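PDB 7P0Z: ESX-1 secretion-associated protein EspB from Mycobacterium marinum, which is secreted through the mycobacterial ESX-1 (type VII) system and assembles into a seven-subunit, channel-like structure that probably serves protein transport. Local coordinates for residues Glu22-Met27 and Glu68-Ala73; Arg59-Ala64 and Pro277-Ala282; Leu17-Glu22 and Arg173-Trp178. All coordinates share one frame; numbering follows the deposited sequence.

The three contacts lie in the same half of a long, all-helical protein. Interactions 1 and 3 adjoin: they share Glu22 and helix 13-23, Ala73 CB touches Ala20 O, and their centres are about 12 Å apart. Interaction 2 is also about 12 Å from interaction 1 between centres, sharing helix 42-81 and the touching pair Glu68 and Ala282, but its nearest atoms stay about 11 Å from interaction 3. Along the chain, the segments of interaction 1 fall between those of interaction 3, starting at the shared Glu22, while those of interaction 2 alternate with both. Interaction 1 is internal to the PE part; interactions 2 and 3 tie it to the PPE part, joining both into one folded unit.

Interaction 1 of 3, residues Glu22-Met27 and Glu68-Ala73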
loop_
_atom_site.group_PDB
_atom_site.type_symbol
_atom_site.label_atom_id
_atom_site.label_comp_id
_atom_site.label_asym_id
_atom_site.label_seq_id
_atom_site.Cartn_x
_atom_site.Cartn_y
_atom_site.Cartn_z
ATOM N N GLU A 22 -38.274 -17.990 17.630
ATOM C CA GLU A 22 -37.624 -16.701 17.769
ATOM C C GLU A 22 -36.806 -16.330 16.540
ATOM O O GLU A 22 -36.678 -15.148 16.219
ATOM C CB GLU A 22 -36.739 -16.696 19.007
ATOM C CG GLU A 22 -36.083 -15.371 19.258
ATOM C CD GLU A 22 -35.222 -15.337 20.490
ATOM O OE1 GLU A 22 -35.171 -16.342 21.219
ATOM O OE2 GLU A 22 -34.562 -14.308 20.712
ATOM N N VAL A 23 -36.248 -17.308 15.842
ATOM C CA VAL A 23 -35.305 -16.954 14.803
ATOM C C VAL A 23 -36.019 -16.509 13.538
ATOM O O VAL A 23 -35.470 -15.736 12.755
ATOM C CB VAL A 23 -34.347 -18.122 14.527
ATOM C CG1 VAL A 23 -35.029 -19.214 13.751
ATOM C CG2 VAL A 23 -33.112 -17.633 13.811
ATOM N N GLU A 24 -37.241 -16.969 13.310
ATOM C CA GLU A 24 -37.978 -16.594 12.122
ATOM C C GLU A 24 -39.048 -15.558 12.407
ATOM O O GLU A 24 -39.890 -15.310 11.550
ATOM C CB GLU A 24 -38.608 -17.820 11.473
ATOM C CG GLU A 24 -39.867 -18.272 12.163
ATOM C CD GLU A 24 -40.565 -19.376 11.435
ATOM O OE1 GLU A 24 -40.241 -19.617 10.261
ATOM O OE2 GLU A 24 -41.465 -19.997 12.027
ATOM N N ALA A 25 -39.045 -14.958 13.582
ATOM C CA ALA A 25 -39.950 -13.856 13.819
ATOM C C ALA A 25 -39.571 -12.698 12.905
ATOM O O ALA A 25 -38.410 -12.556 12.537
ATOM C CB ALA A 25 -39.888 -13.419 15.275
ATOM N N PRO A 26 -40.529 -11.876 12.496
ATOM C CA PRO A 26 -40.194 -10.761 11.609
ATOM C C PRO A 26 -39.179 -9.831 12.237
ATOM O O PRO A 26 -39.222 -9.553 13.429
ATOM C CB PRO A 26 -41.537 -10.064 11.402
ATOM C CG PRO A 26 -42.349 -10.483 12.529
ATOM C CD PRO A 26 -41.947 -11.863 12.862
ATOM N N MET A 27 -38.255 -9.363 11.428
ATOM C CA MET A 27 -37.340 -8.331 11.864
ATOM C C MET A 27 -37.951 -6.976 11.557
ATOM O O MET A 27 -39.114 -6.867 11.176
ATOM C CB MET A 27 -35.978 -8.523 11.219
ATOM C CG MET A 27 -35.423 -9.891 11.456
ATOM S SD MET A 27 -33.827 -10.167 10.711
ATOM C CE MET A 27 -32.766 -9.491 11.962
ATOM N N GLU A 68 -34.224 -17.440 4.134
ATOM C CA GLU A 68 -33.215 -18.270 4.780
ATOM C C GLU A 68 -33.547 -18.507 6.245
ATOM O O GLU A 68 -33.295 -19.588 6.781
ATOM C CB GLU A 68 -31.831 -17.659 4.644
ATOM C CG GLU A 68 -31.284 -17.727 3.245
ATOM C CD GLU A 68 -31.461 -19.100 2.607
ATOM O OE1 GLU A 68 -32.376 -19.258 1.780
ATOM O OE2 GLU A 68 -30.693 -20.020 2.933
ATOM N N ARG A 69 -34.119 -17.518 6.908
ATOM C CA ARG A 69 -34.460 -17.725 8.305
ATOM C C ARG A 69 -35.629 -18.688 8.461
ATOM O O ARG A 69 -35.660 -19.472 9.413
ATOM C CB ARG A 69 -34.729 -16.392 8.981
ATOM C CG ARG A 69 -33.458 -15.631 9.220
ATOM C CD ARG A 69 -33.680 -14.452 10.097
ATOM N NE ARG A 69 -34.673 -13.558 9.539
ATOM C CZ ARG A 69 -34.414 -12.651 8.613
ATOM N NH1 ARG A 69 -33.197 -12.537 8.125
ATOM N NH2 ARG A 69 -35.375 -11.872 8.172
ATOM N N GLN A 70 -36.590 -18.673 7.541
ATOM C CA GLN A 70 -37.619 -19.704 7.614
ATOM C C GLN A 70 -37.027 -21.091 7.468
ATOM O O GLN A 70 -37.424 -22.025 8.171
ATOM C CB GLN A 70 -38.680 -19.530 6.555
ATOM C CG GLN A 70 -39.648 -18.485 6.796
ATOM C CD GLN A 70 -40.793 -18.643 5.852
ATOM O OE1 GLN A 70 -40.811 -19.571 5.053
ATOM N NE2 GLN A 70 -41.755 -17.739 5.921
ATOM N N ARG A 71 -36.104 -21.258 6.533
ATOM C CA ARG A 71 -35.522 -22.577 6.355
ATOM C C ARG A 71 -34.726 -22.997 7.574
ATOM O O ARG A 71 -34.751 -24.166 7.966
ATOM C CB ARG A 71 -34.664 -22.611 5.106
ATOM C CG ARG A 71 -35.483 -22.521 3.878
ATOM C CD ARG A 71 -34.644 -22.500 2.673
ATOM N NE ARG A 71 -35.479 -22.419 1.503
ATOM C CZ ARG A 71 -35.050 -22.664 0.284
ATOM N NH1 ARG A 71 -33.788 -22.979 0.086
ATOM N NH2 ARG A 71 -35.882 -22.572 -0.727
ATOM N N LEU A 72 -34.027 -22.061 8.195
ATOM C CA LEU A 72 -33.299 -22.385 9.408
ATOM C C LEU A 72 -34.242 -22.806 10.526
ATOM O O LEU A 72 -33.954 -23.745 11.272
ATOM C CB LEU A 72 -32.451 -21.194 9.824
ATOM C CG LEU A 72 -31.790 -21.218 11.193
ATOM C CD1 LEU A 72 -30.608 -22.138 11.191
ATOM C CD2 LEU A 72 -31.355 -19.831 11.555
ATOM N N ALA A 73 -35.375 -22.126 10.660
ATOM C CA ALA A 73 -36.346 -22.524 11.670
ATOM C C ALA A 73 -36.894 -23.918 11.396
ATOM O O ALA A 73 -37.087 -24.714 12.321
ATOM C CB ALA A 73 -37.478 -21.508 11.736
#
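Met27 and Arg69 make the closest approach between the turn that follows helix 13-23 and helix 42-81. The sulfur SD of Met27 rests over the centre of one guanidinium face, 3.3 Å from Arg69 CZ, and the two side chains run at a slant to each other. Arg69 reaches this place by bending at its third torsion (chi3 -58°), which swings the planar group under the thioether. Its aliphatic part serves the contact as well: Arg69 CD lies 3.5 Å from Val23 O, a carbonyl found at the edge of the guanidinium, near its plane. No hydrogen bond forms there, and Val23 O instead accepts one from Arg171.

Apolar packing continues one turn further along helix 42-81. Val23 spreads its branches over two neighbours, CG2 meeting Leu72 CD2 at 3.6 Å with the side chains crossing at nearly a right angle, and CG1 meeting Ala73 CB at 3.9 Å.

A third group involves the stem and carboxylate of Glu24, the first residue to leave the helix. The chain is extended beyond CG and lies along the methyl of Ala73, with OE1 3.7 Å from Ala73 CB and equally close to Gln70 CG. Its charge is answered outside the two segments, where OE2 forms a salt bridge with Arg77 further along helix 42-81.

With no hydrogen bond crossing between the segments, the fit depends on shape and on the polarisable sulfur lying against a cationic plane, while Val23 O and the Glu24 carboxylate are bonded by Arg171 and Arg77.

Interaction 2 of 3, residues Arg59-Ala64 and Pro277-Ala282; sequences RLYLQA and PKPPAA
Tyr61 presents the edge of its ring to the proline-rich segment 277-282. CE2 comes 3.6 Å from Lys278 CA, which lies near the ring plane. Lys278 CB also sits in that plane, 3.8 Å from Tyr61 CE2, at the edge and not over a face. Pro277 O approaches Tyr61 CD2 at 3.5 Å, obliquely to the ring. The lysine chain then departs: its CG is placed between the backbone N and the carbonyl carbon (chi1 63°), and the amino end leads away from the helix, leaving only the base of the side chain in the contact.

Pro279 is turned toward the helix and meets Ala64, about one turn on from Tyr61. Its ring carbon CD is 3.9 Å from Ala64 CB, and CG approaches the helix backbone itself, 3.8 Å from Ala64 C. The same CD also faces the Tyr61 edge in its plane, although at a looser 4.4 Å from CD2. The small alanine lets the pyrrolidine ring come close to the helix surface. All six residues of 277-282 have the backbone angles of a polyproline II conformation, an extended form common in proline-rich sequence, and no hydrogen bond joins them to 59-64; the contact is van der Waals in character.

Ile174 of a second subunit packs on Ala64. Within the chain, the carbonyl of Pro277 is bonded by Trp196 of helix 181-224, whose side chain also touches Pro279 and Pro280. Segment 277-282, in the loop that follows helix 244-268, thus runs between helix 42-81 and helix 181-224.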
loop_
_atom_site.group_PDB
_atom_site.type_symbol
_atom_site.label_atom_id
_atom_site.label_comp_id
_atom_site.label_asym_id
_atom_site.label_seq_id
_atom_site.Cartn_x
_atom_site.Cartn_y
_atom_site.Cartn_z
ATOM N N ARG A 59 -33.818 -3.974 -0.236
ATOM C CA ARG A 59 -35.070 -4.565 0.221
ATOM C C ARG A 59 -35.255 -5.973 -0.336
ATOM O O ARG A 59 -35.698 -6.891 0.372
ATOM C CB ARG A 59 -36.242 -3.663 -0.162
ATOM C CG ARG A 59 -36.387 -2.474 0.748
ATOM C CD ARG A 59 -37.621 -1.666 0.470
ATOM N NE ARG A 59 -37.534 -0.977 -0.805
ATOM C CZ ARG A 59 -37.203 0.298 -0.949
ATOM N NH1 ARG A 59 -36.931 1.048 0.097
ATOM N NH2 ARG A 59 -37.149 0.819 -2.151
ATOM N N LEU A 60 -34.895 -6.163 -1.600
ATOM C CA LEU A 60 -34.970 -7.478 -2.212
ATOM C C LEU A 60 -34.109 -8.499 -1.475
ATOM O O LEU A 60 -34.549 -9.619 -1.172
ATOM C CB LEU A 60 -34.537 -7.358 -3.658
ATOM C CG LEU A 60 -34.724 -8.591 -4.509
ATOM C CD1 LEU A 60 -36.171 -8.713 -4.874
ATOM C CD2 LEU A 60 -33.869 -8.454 -5.719
ATOM N N TYR A 61 -32.874 -8.137 -1.173
ATOM C CA TYR A 61 -32.043 -9.099 -0.471
ATOM C C TYR A 61 -32.519 -9.345 0.952
ATOM O O TYR A 61 -32.271 -10.414 1.513
ATOM C CB TYR A 61 -30.602 -8.648 -0.485
ATOM C CG TYR A 61 -29.960 -9.088 -1.732
ATOM C CD1 TYR A 61 -30.068 -8.334 -2.873
ATOM C CD2 TYR A 61 -29.287 -10.289 -1.795
ATOM C CE1 TYR A 61 -29.510 -8.733 -4.021
ATOM C CE2 TYR A 61 -28.725 -10.703 -2.946
ATOM C CZ TYR A 61 -28.834 -9.919 -4.055
ATOM O OH TYR A 61 -28.272 -10.323 -5.220
ATOM N N LEU A 62 -33.193 -8.377 1.554
ATOM C CA LEU A 62 -33.763 -8.630 2.864
ATOM C C LEU A 62 -34.833 -9.703 2.787
ATOM O O LEU A 62 -34.934 -10.554 3.674
ATOM C CB LEU A 62 -34.324 -7.345 3.442
ATOM C CG LEU A 62 -33.217 -6.412 3.897
ATOM C CD1 LEU A 62 -33.804 -5.083 4.210
ATOM C CD2 LEU A 62 -32.447 -6.965 5.063
ATOM N N GLN A 63 -35.637 -9.687 1.732
ATOM C CA GLN A 63 -36.597 -10.772 1.554
ATOM C C GLN A 63 -35.901 -12.116 1.378
ATOM O O GLN A 63 -36.371 -13.150 1.879
ATOM C CB GLN A 63 -37.506 -10.470 0.382
ATOM C CG GLN A 63 -38.558 -9.507 0.760
ATOM C CD GLN A 63 -39.316 -9.013 -0.412
ATOM O OE1 GLN A 63 -38.840 -9.070 -1.533
ATOM N NE2 GLN A 63 -40.503 -8.511 -0.172
ATOM N N ALA A 64 -34.771 -12.126 0.687
ATOM C CA ALA A 64 -34.024 -13.377 0.588
ATOM C C ALA A 64 -33.591 -13.881 1.965
ATOM O O ALA A 64 -33.722 -15.071 2.282
ATOM C CB ALA A 64 -32.817 -13.202 -0.322
ATOM N N PRO A 277 -24.692 -8.909 -0.806
ATOM C CA PRO A 277 -24.441 -10.335 -0.999
ATOM C C PRO A 277 -25.680 -11.124 -0.649
ATOM O O PRO A 277 -26.487 -10.717 0.181
ATOM C CB PRO A 277 -23.305 -10.624 -0.027
ATOM C CG PRO A 277 -23.510 -9.643 1.046
ATOM C CD PRO A 277 -24.112 -8.417 0.445
ATOM N N LYS A 278 -25.848 -12.252 -1.302
ATOM C CA LYS A 278 -26.970 -13.082 -0.944
ATOM C C LYS A 278 -26.680 -13.765 0.384
ATOM O O LYS A 278 -25.523 -13.989 0.736
ATOM C CB LYS A 278 -27.248 -14.122 -2.005
ATOM C CG LYS A 278 -26.153 -15.092 -2.198
ATOM C CD LYS A 278 -26.567 -16.033 -3.275
ATOM C CE LYS A 278 -27.774 -16.816 -2.832
ATOM N NZ LYS A 278 -28.248 -17.773 -3.844
ATOM N N PRO A 279 -27.713 -14.065 1.157
ATOM C CA PRO A 279 -27.489 -14.667 2.455
ATOM C C PRO A 279 -26.952 -16.077 2.313
ATOM O O PRO A 279 -27.293 -16.792 1.359
ATOM C CB PRO A 279 -28.888 -14.654 3.093
ATOM C CG PRO A 279 -29.820 -14.557 1.950
ATOM C CD PRO A 279 -29.128 -13.769 0.913
ATOM N N PRO A 280 -26.107 -16.519 3.233
ATOM C CA PRO A 280 -25.627 -17.899 3.185
ATOM C C PRO A 280 -26.783 -18.869 3.313
ATOM O O PRO A 280 -27.791 -18.586 3.953
ATOM C CB PRO A 280 -24.689 -17.991 4.385
ATOM C CG PRO A 280 -25.159 -16.967 5.290
ATOM C CD PRO A 280 -25.691 -15.843 4.465
ATOM N N ALA A 281 -26.644 -20.005 2.659
ATOM C CA ALA A 281 -27.687 -21.010 2.718
ATOM C C ALA A 281 -27.844 -21.510 4.139
ATOM O O ALA A 281 -26.861 -21.721 4.845
ATOM C CB ALA A 281 -27.351 -22.163 1.792
ATOM N N ALA A 282 -29.085 -21.666 4.565
ATOM C CA ALA A 282 -29.353 -22.263 5.857
ATOM C C ALA A 282 -28.954 -23.727 5.855
ATOM O O ALA A 282 -28.970 -24.391 4.824
ATOM C CB ALA A 282 -30.829 -22.137 6.203
#

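Interaction 3 of 3, residues Leu17-Glu22 and Arg173-Trp178; sequences LNRADE and RIFENW
The carbonyl oxygen of Arg173 is gripped by both terminal nitrogens of the Arg19 guanidinium. NH2 makes the strong bond, 2.8 Å to Arg173 O and nearly straight, with the oxygen close to the guanidinium plane. NH1 adds a weak one to Arg173 O and a second weak one to Ile174 O, each at 3.4 Å. One arginine thus holds two successive loop carbonyls, the second only weakly. Bends at chi2 (-56°) and chi3 (-59°) fold the chain, and Arg19 CG lies 4.0 Å from Phe175 CE1.

The guanidinium of Arg173 lies flat over the other arginine, centres 3.7 Å apart and planes only 7° from parallel. Opposite this stack, the rim of the second Arg19 face is approached by CE1 of Phe175, whose ring is inclined to it. The like charges are tolerated probably because Glu22 stands beside them. Extended beyond CG, Glu22 meets Arg173 end-on: NH2 bonds to OE1, NH1 to OE2, each pair 3.2 Å apart. OE1 is met on its syn side, as is OE2, though there the donor stands well out of the carboxylate plane. OE1 also forms a long, purely electrostatic pair with Arg19 NE.

This network fastens a PE helix to the loop joining helices 149-166 and 181-224 in the PPE part. Near the end of that loop Trp178 begins the Trp-X-Gly motif of the wider family and packs against one face of the Phe175 ring, while its NE1 is hydrogen-bonded to Tyr83.

Arg173 NH1 has a further partner in the carbonyl of Lys170, and Arg19 NH2 a weak one in that of Arg171. Arg67 of a third subunit packs on Ile174.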
loop_
_atom_site.group_PDB
_atom_site.type_symbol
_atom_site.label_atom_id
_atom_site.label_comp_id
_atom_site.label_asym_id
_atom_site.label_seq_id
_atom_site.Cartn_x
_atom_site.Cartn_y
_atom_site.Cartn_z
ATOM N N LEU A 17 -37.457 -25.546 20.223
ATOM C CA LEU A 17 -38.647 -25.046 19.547
ATOM C C LEU A 17 -38.839 -23.558 19.782
ATOM O O LEU A 17 -39.222 -22.821 18.866
ATOM C CB LEU A 17 -39.877 -25.825 19.998
ATOM C CG LEU A 17 -39.844 -27.282 19.572
ATOM C CD1 LEU A 17 -40.902 -28.058 20.282
ATOM C CD2 LEU A 17 -40.006 -27.409 18.085
ATOM N N ASN A 18 -38.587 -23.095 20.998
ATOM C CA ASN A 18 -38.700 -21.674 21.262
ATOM C C ASN A 18 -37.699 -20.883 20.439
ATOM O O ASN A 18 -38.024 -19.819 19.908
ATOM C CB ASN A 18 -38.503 -21.397 22.741
ATOM C CG ASN A 18 -39.675 -21.814 23.562
ATOM O OD1 ASN A 18 -40.770 -22.004 23.057
ATOM N ND2 ASN A 18 -39.459 -21.940 24.847
ATOM N N ARG A 19 -36.483 -21.392 20.312
ATOM C CA ARG A 19 -35.490 -20.702 19.510
ATOM C C ARG A 19 -35.874 -20.700 18.041
ATOM O O ARG A 19 -35.608 -19.732 17.328
ATOM C CB ARG A 19 -34.131 -21.347 19.717
ATOM C CG ARG A 19 -33.584 -21.138 21.089
ATOM C CD ARG A 19 -33.492 -19.677 21.455
ATOM N NE ARG A 19 -32.644 -18.960 20.520
ATOM C CZ ARG A 19 -31.322 -18.937 20.580
ATOM N NH1 ARG A 19 -30.691 -19.595 21.528
ATOM N NH2 ARG A 19 -30.632 -18.267 19.677
ATOM N N ALA A 20 -36.501 -21.773 17.571
ATOM C CA ALA A 20 -36.967 -21.802 16.192
ATOM C C ALA A 20 -38.025 -20.744 15.945
ATOM O O ALA A 20 -38.006 -20.067 14.916
ATOM C CB ALA A 20 -37.511 -23.179 15.841
ATOM N N ASP A 21 -38.959 -20.584 16.869
ATOM C CA ASP A 21 -39.924 -19.511 16.680
ATOM C C ASP A 21 -39.272 -18.144 16.773
ATOM O O ASP A 21 -39.666 -17.227 16.055
ATOM C CB ASP A 21 -41.056 -19.626 17.675
ATOM C CG ASP A 21 -42.010 -20.717 17.310
ATOM O OD1 ASP A 21 -41.959 -21.180 16.158
ATOM O OD2 ASP A 21 -42.816 -21.118 18.168
ATOM N N GLU A 22 -38.274 -17.990 17.630
ATOM C CA GLU A 22 -37.624 -16.701 17.769
ATOM C C GLU A 22 -36.806 -16.330 16.540
ATOM O O GLU A 22 -36.678 -15.148 16.219
ATOM C CB GLU A 22 -36.739 -16.696 19.007
ATOM C CG GLU A 22 -36.083 -15.371 19.258
ATOM C CD GLU A 22 -35.222 -15.337 20.490
ATOM O OE1 GLU A 22 -35.171 -16.342 21.219
ATOM O OE2 GLU A 22 -34.562 -14.308 20.712
ATOM N N ARG A 173 -28.038 -16.194 19.134
ATOM C CA ARG A 173 -27.147 -16.592 20.204
ATOM C C ARG A 173 -27.052 -18.108 20.299
ATOM O O ARG A 173 -27.905 -18.846 19.815
ATOM C CB ARG A 173 -27.626 -16.021 21.524
ATOM C CG ARG A 173 -28.866 -16.649 22.006
ATOM C CD ARG A 173 -29.408 -15.910 23.163
ATOM N NE ARG A 173 -30.655 -16.498 23.603
ATOM C CZ ARG A 173 -31.823 -16.252 23.042
ATOM N NH1 ARG A 173 -31.897 -15.445 22.009
ATOM N NH2 ARG A 173 -32.911 -16.823 23.504
ATOM N N ILE A 174 -25.973 -18.565 20.925
ATOM C CA ILE A 174 -25.775 -19.975 21.192
ATOM C C ILE A 174 -26.853 -20.508 22.123
ATOM O O ILE A 174 -27.559 -19.762 22.801
ATOM C CB ILE A 174 -24.387 -20.187 21.805
ATOM C CG1 ILE A 174 -24.311 -19.418 23.110
ATOM C CG2 ILE A 174 -23.310 -19.750 20.861
ATOM C CD1 ILE A 174 -23.084 -19.681 23.858
ATOM N N PHE A 175 -26.969 -21.822 22.160
ATOM C CA PHE A 175 -27.964 -22.466 22.994
ATOM C C PHE A 175 -27.437 -22.652 24.402
ATOM O O PHE A 175 -26.244 -22.836 24.615
ATOM C CB PHE A 175 -28.345 -23.816 22.412
ATOM C CG PHE A 175 -28.839 -23.740 21.020
ATOM C CD1 PHE A 175 -30.105 -23.281 20.747
ATOM C CD2 PHE A 175 -28.041 -24.137 19.975
ATOM C CE1 PHE A 175 -30.555 -23.212 19.457
ATOM C CE2 PHE A 175 -28.489 -24.072 18.685
ATOM C CZ PHE A 175 -29.749 -23.610 18.426
ATOM N N GLU A 176 -28.339 -22.603 25.367
ATOM C CA GLU A 176 -27.963 -22.943 26.732
ATOM C C GLU A 176 -27.792 -24.442 26.905
ATOM O O GLU A 176 -26.699 -24.924 27.198
ATOM C CB GLU A 176 -29.012 -22.443 27.705
ATOM C CG GLU A 176 -29.200 -20.993 27.701
ATOM C CD GLU A 176 -30.414 -20.591 28.491
ATOM O OE1 GLU A 176 -31.373 -21.382 28.544
ATOM O OE2 GLU A 176 -30.409 -19.496 29.085
ATOM N N ASN A 177 -28.861 -25.197 26.704
ATOM C CA ASN A 177 -28.906 -26.585 27.122
ATOM C C ASN A 177 -28.818 -27.575 25.983
ATOM O O ASN A 177 -29.044 -28.758 26.205
ATOM C CB ASN A 177 -30.180 -26.851 27.910
ATOM C CG ASN A 177 -30.365 -25.892 29.010
ATOM O OD1 ASN A 177 -29.519 -25.770 29.877
ATOM N ND2 ASN A 177 -31.469 -25.185 28.988
ATOM N N TRP A 178 -28.510 -27.152 24.781
ATOM C CA TRP A 178 -28.454 -28.084 23.676
ATOM C C TRP A 178 -27.016 -28.276 23.246
ATOM O O TRP A 178 -26.253 -27.318 23.170
ATOM C CB TRP A 178 -29.297 -27.610 22.508
ATOM C CG TRP A 178 -29.472 -28.659 21.506
ATOM C CD1 TRP A 178 -29.430 -29.987 21.713
ATOM C CD2 TRP A 178 -29.657 -28.475 20.115
ATOM N NE1 TRP A 178 -29.598 -30.657 20.544
ATOM C CE2 TRP A 178 -29.743 -29.747 19.540
ATOM C CE3 TRP A 178 -29.775 -27.356 19.295
ATOM C CZ2 TRP A 178 -29.942 -29.936 18.189
ATOM C CZ3 TRP A 178 -29.967 -27.544 17.961
ATOM C CH2 TRP A 178 -30.049 -28.823 17.416
#